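Local coordinates for protein LBCATS-a (Synthetic construct, PDB 5EY5) that probably serves as a tryptophan synthase alpha chain, cleaving indole-3-glycerol phosphate to indole and glyceraldehyde 3-phosphate in a TIM barrel, at residues Pro21-Gly26 against Ile48-Pro53; Val98-Tyr103 against Ile127-Pro132; Gly172-Val177 against Lys202-Pro207. One frame throughout, in Å; residues are numbered along the deposited sequence.

Interaction 1. Residues Pro21-Gly26 against Ile48-Pro53. With G3P (sn-glycerol-3-phosphate), chain E.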
ATOM      1  N   PRO A  21      24.214  17.846  44.965  1.00 32.56           N
ATOM      2  CA  PRO A  21      24.201  16.635  44.136  1.00 27.64           C
ATOM      3  C   PRO A  21      22.779  16.189  43.822  1.00 32.74           C
ATOM      4  O   PRO A  21      21.861  16.352  44.633  1.00 31.24           O
ATOM      5  CB  PRO A  21      24.938  15.596  44.996  1.00 34.64           C
ATOM      6  CG  PRO A  21      24.835  16.091  46.400  1.00 36.85           C
ATOM      7  CD  PRO A  21      24.776  17.599  46.312  1.00 36.83           C
ATOM      8  N   PHE A  22      22.605  15.625  42.625  1.00 31.81           N
ATOM      9  CA  PHE A  22      21.371  14.934  42.251  1.00 31.18           C
ATOM     10  C   PHE A  22      21.648  13.446  42.077  1.00 26.55           C
ATOM     11  O   PHE A  22      22.557  13.076  41.328  1.00 32.48           O
ATOM     12  CB  PHE A  22      20.802  15.496  40.942  1.00 33.97           C
ATOM     13  CG  PHE A  22      19.761  14.609  40.310  1.00 34.17           C
ATOM     14  CD1 PHE A  22      18.416  14.852  40.513  1.00 34.99           C
ATOM     15  CD2 PHE A  22      20.129  13.523  39.522  1.00 29.82           C
ATOM     16  CE1 PHE A  22      17.455  14.033  39.937  1.00 37.54           C
ATOM     17  CE2 PHE A  22      19.189  12.705  38.968  1.00 35.37           C
ATOM     18  CZ  PHE A  22      17.846  12.953  39.164  1.00 38.37           C
ATOM     19  N   ILE A  23      20.853  12.589  42.735  1.00 28.70           N
ATOM     20  CA  ILE A  23      20.795  11.176  42.376  1.00 35.27           C
ATOM     21  C   ILE A  23      19.345  10.768  42.155  1.00 25.05           C
ATOM     22  O   ILE A  23      18.416  11.366  42.695  1.00 30.26           O
ATOM     23  CB  ILE A  23      21.428  10.242  43.436  1.00 32.27           C
ATOM     24  CG1 ILE A  23      20.730  10.436  44.789  1.00 29.02           C
ATOM     25  CG2 ILE A  23      22.939  10.444  43.497  1.00 29.01           C
ATOM     26  CD1 ILE A  23      21.196   9.455  45.837  1.00 35.43           C
ATOM     27  N   THR A  24      19.165   9.716  41.359  1.00 28.95           N
ATOM     28  CA  THR A  24      17.843   9.123  41.181  1.00 31.58           C
ATOM     29  C   THR A  24      17.531   8.213  42.361  1.00 29.62           C
ATOM     30  O   THR A  24      18.309   7.316  42.679  1.00 34.93           O
ATOM     31  CB  THR A  24      17.783   8.329  39.873  1.00 32.50           C
ATOM     32  OG1 THR A  24      17.921   9.218  38.758  1.00 37.35           O
ATOM     33  CG2 THR A  24      16.448   7.556  39.756  1.00 29.89           C
ATOM     34  N   ALA A  25      16.378   8.417  42.992  1.00 28.35           N
ATOM     35  CA  ALA A  25      16.002   7.558  44.107  1.00 23.39           C
ATOM     36  C   ALA A  25      15.640   6.158  43.615  1.00 30.00           C
ATOM     37  O   ALA A  25      14.861   6.004  42.661  1.00 29.34           O
ATOM     38  CB  ALA A  25      14.825   8.156  44.883  1.00 25.64           C
ATOM     39  N   GLY A  26      16.182   5.136  44.288  1.00 29.41           N
ATOM     40  CA  GLY A  26      15.932   3.756  43.915  1.00 28.22           C
ATOM     41  C   GLY A  26      16.865   3.197  42.866  1.00 29.14           C
ATOM     42  O   GLY A  26      16.626   2.089  42.374  1.00 31.35           O
ATOM     43  N   ILE A  48      20.441  18.106  48.802  1.00 31.95           N
ATOM     44  CA  ILE A  48      20.413  16.877  48.027  1.00 34.60           C
ATOM     45  C   ILE A  48      19.136  16.864  47.216  1.00 36.56           C
ATOM     46  O   ILE A  48      18.037  17.011  47.775  1.00 33.83           O
ATOM     47  CB  ILE A  48      20.519  15.631  48.915  1.00 36.82           C
ATOM     48  CG1 ILE A  48      21.930  15.540  49.491  1.00 34.98           C
ATOM     49  CG2 ILE A  48      20.135  14.390  48.098  1.00 37.50           C
ATOM     50  CD1 ILE A  48      22.060  14.577  50.624  1.00 39.66           C
ATOM     51  N   GLU A  49      19.287  16.721  45.897  1.00 35.45           N
ATOM     52  CA  GLU A  49      18.175  16.467  45.001  1.00 36.16           C
ATOM     53  C   GLU A  49      17.998  14.966  44.832  1.00 30.44           C
ATOM     54  O   GLU A  49      18.955  14.251  44.510  1.00 30.30           O
ATOM     55  CB  GLU A  49      18.402  17.123  43.639  1.00 36.72           C
ATOM     56  CG  GLU A  49      18.360  18.639  43.658  1.00 44.98           C
ATOM     57  CD  GLU A  49      18.637  19.257  42.292  1.00 45.35           C
ATOM     58  OE1 GLU A  49      18.837  20.486  42.232  1.00 46.39           O
ATOM     59  OE2 GLU A  49      18.648  18.514  41.284  1.00 43.15           O
ATOM     60  N   LEU A  50      16.774  14.499  45.049  1.00 26.88           N
ATOM     61  CA  LEU A  50      16.394  13.110  44.811  1.00 28.09           C
ATOM     62  C   LEU A  50      15.435  13.077  43.630  1.00 32.66           C
ATOM     63  O   LEU A  50      14.363  13.689  43.679  1.00 34.56           O
ATOM     64  CB  LEU A  50      15.743  12.490  46.051  1.00 25.10           C
ATOM     65  CG  LEU A  50      16.715  12.181  47.197  1.00 32.90           C
ATOM     66  CD1 LEU A  50      15.966  11.682  48.444  1.00 35.93           C
ATOM     67  CD2 LEU A  50      17.747  11.174  46.754  1.00 32.30           C
ATOM     68  N   GLY A  51      15.824  12.371  42.570  1.00 33.13           N
ATOM     69  CA  GLY A  51      14.959  12.238  41.412  1.00 28.84           C
ATOM     70  C   GLY A  51      13.921  11.162  41.642  1.00 32.40           C
ATOM     71  O   GLY A  51      14.259  10.020  41.973  1.00 30.66           O
ATOM     72  N   ILE A  52      12.650  11.530  41.498  1.00 30.25           N
ATOM     73  CA  ILE A  52      11.552  10.570  41.557  1.00 26.33           C
ATOM     74  C   ILE A  52      11.406   9.980  40.163  1.00 28.72           C
ATOM     75  O   ILE A  52      11.133  10.734  39.204  1.00 28.24           O
ATOM     76  CB  ILE A  52      10.243  11.211  42.028  1.00 25.79           C
ATOM     77  CG1 ILE A  52      10.433  11.885  43.398  1.00 31.26           C
ATOM     78  CG2 ILE A  52       9.132  10.167  42.067  1.00 28.68           C
ATOM     79  CD1 ILE A  52      11.251  11.090  44.372  1.00 34.41           C
ATOM     80  N   PRO A  53      11.637   8.690  39.985  1.00 26.95           N
ATOM     81  CA  PRO A  53      11.767   8.161  38.624  1.00 27.90           C
ATOM     82  C   PRO A  53      10.426   8.185  37.912  1.00 30.66           C
ATOM     83  O   PRO A  53       9.390   7.854  38.491  1.00 30.96           O
ATOM     84  CB  PRO A  53      12.267   6.727  38.847  1.00 32.70           C
ATOM     85  CG  PRO A  53      11.745   6.353  40.240  1.00 27.73           C
ATOM     86  CD  PRO A  53      11.853   7.656  41.021  1.00 31.58           C
TER
HETATM   87  O1  G3P E 301      19.285  18.671  38.825  1.00 39.15           O
HETATM   88  C1  G3P E 301      19.157  17.938  37.644  1.00 43.18           C
HETATM   89  C2  G3P E 301      20.474  17.258  37.285  1.00 44.48           C
HETATM   90  O2  G3P E 301      20.176  16.259  36.352  1.00 44.20           O
HETATM   91  C3  G3P E 301      21.509  18.263  36.736  1.00 35.39           C
HETATM   92  O1P G3P E 301      21.766  18.075  35.364  1.00 38.97           O
HETATM   93  O4P G3P E 301      22.549  15.658  35.050  1.00 45.39           O
HETATM   94  O2P G3P E 301      23.443  17.386  33.462  1.00 36.67           O
HETATM   95  O3P G3P E 301      24.213  17.385  35.777  1.00 44.00           O
HETATM   96  P   G3P E 301      23.019  17.101  34.898  1.00 42.49           P
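Phe-22 pairs with Glu-49 in parallel register, amid a ladder of four backbone hydrogen bonds. Glu-49 N gives to Pro-21 O at 2.9 Å, Ile-23 N to Glu-49 O, Gly-51 N to Ile-23 O at 2.8 Å, and Ala-25 N to Gly-51 O, so strand 21-24 and strand 48-51 run together with their axes 22° apart. Apolar contact follows on the face that meets helices 30-42 and 78-91: Ile-23 and Leu-50 lie side by side, with Ile-23 CG1 3.6 Å from Leu-50 CD2. On the other face, with CG anti to N (chi1 165°), the Phe-22 ring lies beside the carbonyl carbon and reaches along the strand, CE1 3.4 Å from Gly-51 CA, where a larger residue would collide with it. That ring stands 78° from the Glu-49 carboxylate, and G3P O2 lies 4.2 Å above its plane, off toward the rim. An alanine here would probably leave Gly-51 uncovered and G3P without the ring beneath it. The polar side-chain contact runs to the ligand: Glu-49 OE2 accepts a short bond from G3P O1, 2.5 Å. Two adjacent parallel strands joined through helix 30-42 form the first beta-alpha-beta unit of a TIM barrel, here with a ligand-binding acid facing its interior.

Interaction 2. Residues Val98-Tyr103 against Ile127-Pro132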
ATOM      1  N   VAL A  98      15.353  17.839  48.353  1.00 26.15           N
ATOM      2  CA  VAL A  98      14.492  18.306  47.271  1.00 25.47           C
ATOM      3  C   VAL A  98      14.100  17.100  46.433  1.00 27.05           C
ATOM      4  O   VAL A  98      14.966  16.299  46.056  1.00 31.80           O
ATOM      5  CB  VAL A  98      15.196  19.363  46.400  1.00 29.53           C
ATOM      6  CG1 VAL A  98      14.328  19.733  45.182  1.00 28.19           C
ATOM      7  CG2 VAL A  98      15.508  20.600  47.235  1.00 28.32           C
ATOM      8  N   PHE A  99      12.796  16.959  46.169  1.00 29.34           N
ATOM      9  CA  PHE A  99      12.281  15.984  45.210  1.00 28.70           C
ATOM     10  C   PHE A  99      12.240  16.620  43.830  1.00 33.45           C
ATOM     11  O   PHE A  99      11.632  17.682  43.652  1.00 28.99           O
ATOM     12  CB  PHE A  99      10.872  15.502  45.572  1.00 26.83           C
ATOM     13  CG  PHE A  99      10.840  14.371  46.544  1.00 27.63           C
ATOM     14  CD1 PHE A  99      12.001  13.935  47.156  1.00 32.52           C
ATOM     15  CD2 PHE A  99       9.641  13.730  46.842  1.00 29.24           C
ATOM     16  CE1 PHE A  99      11.966  12.882  48.068  1.00 32.65           C
ATOM     17  CE2 PHE A  99       9.593  12.684  47.738  1.00 33.96           C
ATOM     18  CZ  PHE A  99      10.766  12.255  48.355  1.00 33.83           C
ATOM     19  N   LEU A 100      12.868  15.963  42.851  1.00 27.59           N
ATOM     20  CA  LEU A 100      12.757  16.369  41.458  1.00 29.08           C
ATOM     21  C   LEU A 100      11.837  15.349  40.814  1.00 26.68           C
ATOM     22  O   LEU A 100      12.155  14.155  40.760  1.00 26.97           O
ATOM     23  CB  LEU A 100      14.129  16.439  40.779  1.00 30.35           C
ATOM     24  CG  LEU A 100      14.218  16.986  39.352  1.00 37.32           C
ATOM     25  CD1 LEU A 100      15.632  17.506  39.079  1.00 33.22           C
ATOM     26  CD2 LEU A 100      13.812  15.919  38.326  1.00 31.12           C
ATOM     27  N   THR A 101      10.654  15.792  40.414  1.00 29.22           N
ATOM     28  CA  THR A 101       9.668  14.844  39.928  1.00 27.99           C
ATOM     29  C   THR A 101       8.918  15.484  38.779  1.00 31.02           C
ATOM     30  O   THR A 101       8.633  16.676  38.821  1.00 26.91           O
ATOM     31  CB  THR A 101       8.686  14.411  41.035  1.00 34.26           C
ATOM     32  OG1 THR A 101       7.667  13.561  40.482  1.00 31.68           O
ATOM     33  CG2 THR A 101       8.026  15.608  41.706  1.00 33.11           C
ATOM     34  N   TYR A 102       8.646  14.700  37.739  1.00 26.49           N
ATOM     35  CA  TYR A 102       7.691  15.137  36.736  1.00 23.13           C
ATOM     36  C   TYR A 102       6.306  15.243  37.358  1.00 23.52           C
ATOM     37  O   TYR A 102       6.053  14.749  38.457  1.00 29.06           O
ATOM     38  CB  TYR A 102       7.724  14.188  35.543  1.00 29.10           C
ATOM     39  CG  TYR A 102       9.045  14.333  34.832  1.00 28.10           C
ATOM     40  CD1 TYR A 102      10.177  13.690  35.305  1.00 26.76           C
ATOM     41  CD2 TYR A 102       9.173  15.174  33.739  1.00 33.70           C
ATOM     42  CE1 TYR A 102      11.400  13.851  34.677  1.00 35.65           C
ATOM     43  CE2 TYR A 102      10.388  15.342  33.104  1.00 41.74           C
ATOM     44  CZ  TYR A 102      11.497  14.676  33.578  1.00 40.75           C
ATOM     45  OH  TYR A 102      12.701  14.834  32.946  1.00 42.21           O
ATOM     46  N   TYR A 103       5.405  15.916  36.634  1.00 25.30           N
ATOM     47  CA  TYR A 103       4.146  16.345  37.213  1.00 27.06           C
ATOM     48  C   TYR A 103       3.132  15.216  37.322  1.00 31.39           C
ATOM     49  O   TYR A 103       2.361  15.170  38.283  1.00 30.21           O
ATOM     50  CB  TYR A 103       3.559  17.476  36.371  1.00 29.12           C
ATOM     51  CG  TYR A 103       2.407  18.151  37.037  1.00 27.55           C
ATOM     52  CD1 TYR A 103       2.530  18.632  38.329  1.00 35.28           C
ATOM     53  CD2 TYR A 103       1.191  18.316  36.382  1.00 36.30           C
ATOM     54  CE1 TYR A 103       1.485  19.254  38.952  1.00 34.98           C
ATOM     55  CE2 TYR A 103       0.132  18.943  37.006  1.00 38.80           C
ATOM     56  CZ  TYR A 103       0.294  19.412  38.291  1.00 41.07           C
ATOM     57  OH  TYR A 103      -0.738  20.050  38.934  1.00 46.69           O
ATOM     58  N   ILE A 127      11.282  20.354  42.597  1.00 24.57           N
ATOM     59  CA  ILE A 127      11.643  20.716  41.234  1.00 27.16           C
ATOM     60  C   ILE A 127      10.751  19.892  40.321  1.00 26.12           C
ATOM     61  O   ILE A 127      10.759  18.661  40.402  1.00 25.25           O
ATOM     62  CB  ILE A 127      13.126  20.433  40.953  1.00 32.25           C
ATOM     63  CG1 ILE A 127      14.005  21.281  41.872  1.00 32.75           C
ATOM     64  CG2 ILE A 127      13.461  20.665  39.466  1.00 32.88           C
ATOM     65  CD1 ILE A 127      15.481  20.901  41.779  1.00 33.18           C
ATOM     66  N   VAL A 128       9.947  20.551  39.504  1.00 27.78           N
ATOM     67  CA  VAL A 128       8.997  19.870  38.633  1.00 31.82           C
ATOM     68  C   VAL A 128       9.315  20.249  37.192  1.00 33.38           C
ATOM     69  O   VAL A 128       8.867  21.281  36.698  1.00 28.20           O
ATOM     70  CB  VAL A 128       7.545  20.228  38.993  1.00 36.12           C
ATOM     71  CG1 VAL A 128       6.584  19.428  38.118  1.00 30.67           C
ATOM     72  CG2 VAL A 128       7.300  19.970  40.464  1.00 34.01           C
ATOM     73  N   PRO A 129      10.085  19.432  36.477  1.00 27.98           N
ATOM     74  CA  PRO A 129      10.658  19.922  35.215  1.00 34.55           C
ATOM     75  C   PRO A 129       9.627  20.254  34.139  1.00 29.29           C
ATOM     76  O   PRO A 129       9.893  21.137  33.326  1.00 32.90           O
ATOM     77  CB  PRO A 129      11.597  18.783  34.795  1.00 34.85           C
ATOM     78  CG  PRO A 129      11.989  18.120  36.110  1.00 29.69           C
ATOM     79  CD  PRO A 129      10.726  18.187  36.933  1.00 29.49           C
ATOM     80  N   ASP A 130       8.463  19.601  34.085  1.00 30.92           N
ATOM     81  CA  ASP A 130       7.505  19.907  33.022  1.00 30.96           C
ATOM     82  C   ASP A 130       6.352  20.799  33.481  1.00 34.66           C
ATOM     83  O   ASP A 130       5.269  20.758  32.882  1.00 33.54           O
ATOM     84  CB  ASP A 130       6.959  18.619  32.398  1.00 31.28           C
ATOM     85  CG  ASP A 130       6.457  17.622  33.442  1.00 40.19           C
ATOM     86  OD1 ASP A 130       6.607  17.885  34.663  1.00 33.43           O
ATOM     87  OD2 ASP A 130       5.939  16.561  33.031  1.00 35.42           O
ATOM     88  N   LEU A 131       6.557  21.638  34.501  1.00 29.16           N
ATOM     89  CA  LEU A 131       5.484  22.469  35.055  1.00 34.75           C
ATOM     90  C   LEU A 131       5.859  23.948  35.044  1.00 37.21           C
ATOM     91  O   LEU A 131       6.495  24.443  35.987  1.00 38.34           O
ATOM     92  CB  LEU A 131       5.145  22.024  36.478  1.00 29.44           C
ATOM     93  CG  LEU A 131       3.885  22.653  37.089  1.00 30.87           C
ATOM     94  CD1 LEU A 131       2.639  22.211  36.337  1.00 35.08           C
ATOM     95  CD2 LEU A 131       3.764  22.357  38.574  1.00 32.16           C
ATOM     96  N   PRO A 132       5.484  24.700  34.015  1.00 41.70           N
ATOM     97  CA  PRO A 132       5.753  26.139  34.027  1.00 40.79           C
ATOM     98  C   PRO A 132       4.842  26.856  35.009  1.00 42.61           C
ATOM     99  O   PRO A 132       3.780  26.335  35.387  1.00 42.78           O
ATOM    100  CB  PRO A 132       5.474  26.572  32.576  1.00 39.47           C
ATOM    101  CG  PRO A 132       4.605  25.524  32.015  1.00 47.95           C
ATOM    102  CD  PRO A 132       4.971  24.241  32.711  1.00 35.45           C
TER
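Ile-127, Tyr-103 and Pro-129 give up the most surface here, and each meets its partners differently. Ile-127 works through both backbone and side chain. Its N donates to Phe-99 O at 2.9 Å, and its O accepts from Thr-101 N almost in line with the carbonyl, so that Leu-100 and Ile-127 form a parallel bridge. With CG1 beside the backbone N and CG2 anti to it (chi1 -62°), the two branches part: CG1 comes within 3.7 Å of Val-98 CG1, the side chains crossing at about a right angle, while CG2 rests 3.8 Å from Leu-100 CG. These apolar groups face the barrel interior, where strand 149-154 and Glu-49 also touch Ile-127 and where Leu-100 reaches the bound G3P.

Pro-129 takes the second position of the type I turn from Val-128 to Leu-131, closed by Leu-131 N to Val-128 O. Its CG packs 3.6 Å from Leu-100 CD2 and also lies over one face of the Tyr-102 ring, off toward the rim. Asp-130 OD2 sits at that ring's edge, in its plane, 3.6 Å from Tyr-102 CD2, while Tyr-102 OH is tied to Asp-60 and Ala-59.

Tyr-103 N makes a weak, bent hydrogen bond to Asp-130 OD1, 3.0 Å long, and its CB packs beside Val-128 CG1. Its ring, swung out by a CG anti to N (chi1 -169°), takes Leu-131 CD1 squarely over its centre, 3.9 Å from the centroid and 2° from the normal, a CH-pi contact. Tyr-103 and Leu-131 also pack on a chain of another protein.

The chemistry therefore changes along the contact: two good backbone bonds and aliphatic packing join the strand ends, whereas one weak polar bond and ring packing join the loops beyond, which suggests that the loop end depends more on side-chain shape than on directional bonding.

Interaction 3. Residues Gly172-Val177 against Lys202-Pro207; sequences GFVYCV and KHTDLP. With G3P (sn-glycerol-3-phosphate), chain E.
Val-174 N donates to Pro-207 O at 2.9 Å, nearly straight and almost in line with the carbonyl, and the packed part of the contact gathers round this bond. Phe-173 CB presses on the same Pro-207 O at 3.3 Å, and the proline ring comes up against Gly-172, with its CD 3.5 Å from Gly-172 O. Gly-172 has a positive phi at which a side chain would run into the carbonyl O of the residue before, reason enough for a glycine. Val-174 CG2, beside its own N because CG1 takes the anti place (chi1 176°), meets Leu-206 CD1 at 3.9 Å, the two side chains crossing at about a right angle.

The loose side begins at Thr-204, whose CG2 is 4.3 Å from Val-174 CG2, and continues into the exposed Lys-202, His-203 and Asp-205. Here the loop bonds to itself: Thr-204 OG1 accepts from Leu-206 N at 3.0 Å in an ST turn.

One nearly straight backbone bond with apolar contact thus joins the loop to the start of strand 174-177, which strands 149-154 and 208-211 bond further. The strand's inward side then offers Tyr-175 OH to G3P O1, 2.8 Å away, a directional bond with that oxygen in the ring plane at its edge.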
ATOM      1  N   GLY A 172      12.882  29.058  47.550  1.00 44.45           N
ATOM      2  CA  GLY A 172      14.003  28.167  47.778  1.00 45.12           C
ATOM      3  C   GLY A 172      15.219  28.625  47.000  1.00 39.48           C
ATOM      4  O   GLY A 172      16.107  29.284  47.542  1.00 35.05           O
ATOM      5  N   PHE A 173      15.288  28.275  45.723  1.00 36.55           N
ATOM      6  CA  PHE A 173      16.283  28.891  44.867  1.00 32.64           C
ATOM      7  C   PHE A 173      15.734  28.920  43.451  1.00 36.85           C
ATOM      8  O   PHE A 173      14.665  28.378  43.161  1.00 40.70           O
ATOM      9  CB  PHE A 173      17.644  28.181  44.961  1.00 33.68           C
ATOM     10  CG  PHE A 173      17.612  26.695  44.674  1.00 41.44           C
ATOM     11  CD1 PHE A 173      17.973  26.210  43.424  1.00 47.56           C
ATOM     12  CD2 PHE A 173      17.272  25.782  45.663  1.00 36.67           C
ATOM     13  CE1 PHE A 173      17.971  24.847  43.156  1.00 42.07           C
ATOM     14  CE2 PHE A 173      17.277  24.418  45.401  1.00 39.57           C
ATOM     15  CZ  PHE A 173      17.632  23.951  44.145  1.00 36.30           C
ATOM     16  N   VAL A 174      16.451  29.611  42.584  1.00 36.06           N
ATOM     17  CA  VAL A 174      16.188  29.563  41.155  1.00 40.16           C
ATOM     18  C   VAL A 174      17.194  28.612  40.527  1.00 35.06           C
ATOM     19  O   VAL A 174      18.410  28.727  40.748  1.00 37.37           O
ATOM     20  CB  VAL A 174      16.269  30.956  40.509  1.00 42.54           C
ATOM     21  CG1 VAL A 174      16.075  30.836  39.000  1.00 40.66           C
ATOM     22  CG2 VAL A 174      15.220  31.866  41.109  1.00 45.89           C
ATOM     23  N   TYR A 175      16.688  27.688  39.741  1.00 34.65           N
ATOM     24  CA  TYR A 175      17.514  26.721  39.036  1.00 36.66           C
ATOM     25  C   TYR A 175      17.830  27.293  37.657  1.00 36.37           C
ATOM     26  O   TYR A 175      16.938  27.434  36.818  1.00 41.35           O
ATOM     27  CB  TYR A 175      16.765  25.398  38.965  1.00 34.82           C
ATOM     28  CG  TYR A 175      17.572  24.190  38.537  1.00 37.77           C
ATOM     29  CD1 TYR A 175      17.254  22.923  39.009  1.00 36.21           C
ATOM     30  CD2 TYR A 175      18.606  24.308  37.620  1.00 42.31           C
ATOM     31  CE1 TYR A 175      17.968  21.816  38.599  1.00 37.32           C
ATOM     32  CE2 TYR A 175      19.321  23.218  37.207  1.00 42.41           C
ATOM     33  CZ  TYR A 175      19.005  21.974  37.695  1.00 38.69           C
ATOM     34  OH  TYR A 175      19.739  20.896  37.266  1.00 44.20           O
ATOM     35  N   CYS A 176      19.093  27.644  37.430  1.00 31.25           N
ATOM     36  CA  CYS A 176      19.542  28.218  36.160  1.00 37.35           C
ATOM     37  C   CYS A 176      20.055  27.079  35.284  1.00 39.81           C
ATOM     38  O   CYS A 176      21.034  26.408  35.629  1.00 38.74           O
ATOM     39  CB  CYS A 176      20.604  29.295  36.414  1.00 43.66           C
ATOM     40  SG  CYS A 176      21.430  30.037  34.985  1.00 56.46           S
ATOM     41  N   VAL A 177      19.366  26.828  34.174  1.00 39.12           N
ATOM     42  CA  VAL A 177      19.744  25.759  33.254  1.00 38.29           C
ATOM     43  C   VAL A 177      20.877  26.254  32.368  1.00 45.86           C
ATOM     44  O   VAL A 177      20.713  27.214  31.605  1.00 52.88           O
ATOM     45  CB  VAL A 177      18.545  25.307  32.413  1.00 39.81           C
ATOM     46  CG1 VAL A 177      18.918  24.118  31.543  1.00 35.46           C
ATOM     47  CG2 VAL A 177      17.384  25.000  33.315  1.00 32.90           C
ATOM     48  N   LYS A 202      19.140  38.350  38.511  1.00 72.25           N
ATOM     49  CA  LYS A 202      18.649  39.344  39.459  1.00 71.60           C
ATOM     50  C   LYS A 202      17.555  40.325  38.935  1.00 74.51           C
ATOM     51  O   LYS A 202      17.811  41.472  38.668  1.00 69.35           O
ATOM     52  CB  LYS A 202      19.819  40.021  40.101  1.00 20.00           C
ATOM     53  CG  LYS A 202      20.747  39.032  40.801  1.00 20.00           C
ATOM     54  CD  LYS A 202      21.515  38.160  39.842  1.00 20.00           C
ATOM     55  N   HIS A 203      16.345  39.788  38.756  1.00 82.46           N
ATOM     56  CA  HIS A 203      15.052  40.353  39.076  1.00 82.15           C
ATOM     57  C   HIS A 203      14.601  39.627  40.322  1.00 72.93           C
ATOM     58  O   HIS A 203      13.448  39.639  40.679  1.00 71.64           O
ATOM     59  CB  HIS A 203      13.969  40.008  38.059  1.00 92.70           C
ATOM     60  CG  HIS A 203      14.351  40.210  36.641  1.00102.30           C
ATOM     61  ND1 HIS A 203      13.426  40.546  35.683  1.00110.24           N
ATOM     62  CD2 HIS A 203      15.535  40.086  36.003  1.00101.33           C
ATOM     63  CE1 HIS A 203      14.032  40.640  34.516  1.00110.91           C
ATOM     64  NE2 HIS A 203      15.313  40.381  34.687  1.00106.95           N
ATOM     65  N   THR A 204      15.506  38.929  40.971  1.00 62.67           N
ATOM     66  CA  THR A 204      15.116  38.289  42.210  1.00 54.20           C
ATOM     67  C   THR A 204      16.307  38.347  43.148  1.00 53.50           C
ATOM     68  O   THR A 204      17.453  38.477  42.713  1.00 54.25           O
ATOM     69  CB  THR A 204      14.728  36.831  41.986  1.00 49.51           C
ATOM     70  OG1 THR A 204      14.440  36.212  43.244  1.00 56.51           O
ATOM     71  CG2 THR A 204      15.891  36.106  41.333  1.00 43.77           C
ATOM     72  N   ASP A 205      16.038  38.226  44.440  1.00 53.76           N
ATOM     73  CA  ASP A 205      17.110  38.063  45.412  1.00 57.88           C
ATOM     74  C   ASP A 205      17.253  36.627  45.888  1.00 53.02           C
ATOM     75  O   ASP A 205      18.034  36.365  46.807  1.00 52.95           O
ATOM     76  CB  ASP A 205      16.902  39.003  46.591  1.00 61.90           C
ATOM     77  CG  ASP A 205      17.151  40.434  46.210  1.00 70.96           C
ATOM     78  OD1 ASP A 205      16.426  41.323  46.699  1.00 77.28           O
ATOM     79  OD2 ASP A 205      18.063  40.658  45.383  1.00 74.06           O
ATOM     80  N   LEU A 206      16.526  35.693  45.280  1.00 42.67           N
ATOM     81  CA  LEU A 206      16.683  34.299  45.649  1.00 41.55           C
ATOM     82  C   LEU A 206      18.096  33.823  45.313  1.00 43.12           C
ATOM     83  O   LEU A 206      18.736  34.342  44.397  1.00 39.18           O
ATOM     84  CB  LEU A 206      15.661  33.431  44.918  1.00 43.83           C
ATOM     85  CG  LEU A 206      14.196  33.472  45.360  1.00 53.10           C
ATOM     86  CD1 LEU A 206      13.349  32.523  44.521  1.00 46.29           C
ATOM     87  CD2 LEU A 206      14.057  33.130  46.838  1.00 54.11           C
ATOM     88  N   PRO A 207      18.605  32.821  46.024  1.00 41.54           N
ATOM     89  CA  PRO A 207      19.869  32.211  45.600  1.00 42.82           C
ATOM     90  C   PRO A 207      19.695  31.600  44.221  1.00 34.33           C
ATOM     91  O   PRO A 207      18.623  31.117  43.864  1.00 35.62           O
ATOM     92  CB  PRO A 207      20.126  31.132  46.657  1.00 46.68           C
ATOM     93  CG  PRO A 207      19.196  31.459  47.802  1.00 50.89           C
ATOM     94  CD  PRO A 207      18.024  32.167  47.208  1.00 36.51           C
TER
HETATM   95  O1  G3P E 301      19.285  18.671  38.825  1.00 39.15           O
HETATM   96  C1  G3P E 301      19.157  17.938  37.644  1.00 43.18           C
HETATM   97  C2  G3P E 301      20.474  17.258  37.285  1.00 44.48           C
HETATM   98  O2  G3P E 301      20.176  16.259  36.352  1.00 44.20           O
HETATM   99  C3  G3P E 301      21.509  18.263  36.736  1.00 35.39           C
HETATM  100  O1P G3P E 301      21.766  18.075  35.364  1.00 38.97           O
HETATM  101  O4P G3P E 301      22.549  15.658  35.050  1.00 45.39           O
HETATM  102  O2P G3P E 301      23.443  17.386  33.462  1.00 36.67           O
HETATM  103  O3P G3P E 301      24.213  17.385  35.777  1.00 44.00           O
HETATM  104  P   G3P E 301      23.019  17.101  34.898  1.00 42.49           P

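All three contacts belong to one closed parallel barrel. Interactions 1 and 2 are wholly buried and adjoin each other, since strands 48-51 and 97-100 are neighbours and Leu-50 and Ile-52 donate probable backbone hydrogen bonds to Val-98 and Leu-100. Interaction 3 lies nearer the surface, farther round the barrel, and is the smallest. The bonding across the segments differs with what is paired: strand with strand in interaction 1, strand with turn in interaction 2, strand with loop in interaction 3. They converge on the interior, where Ile-127 and Glu-49 each touch Tyr-175; interactions 1 and 3 meet the same ligand oxygen in opposite roles, one accepting and one donating, while interaction 2 offers the ligand an apolar leucine.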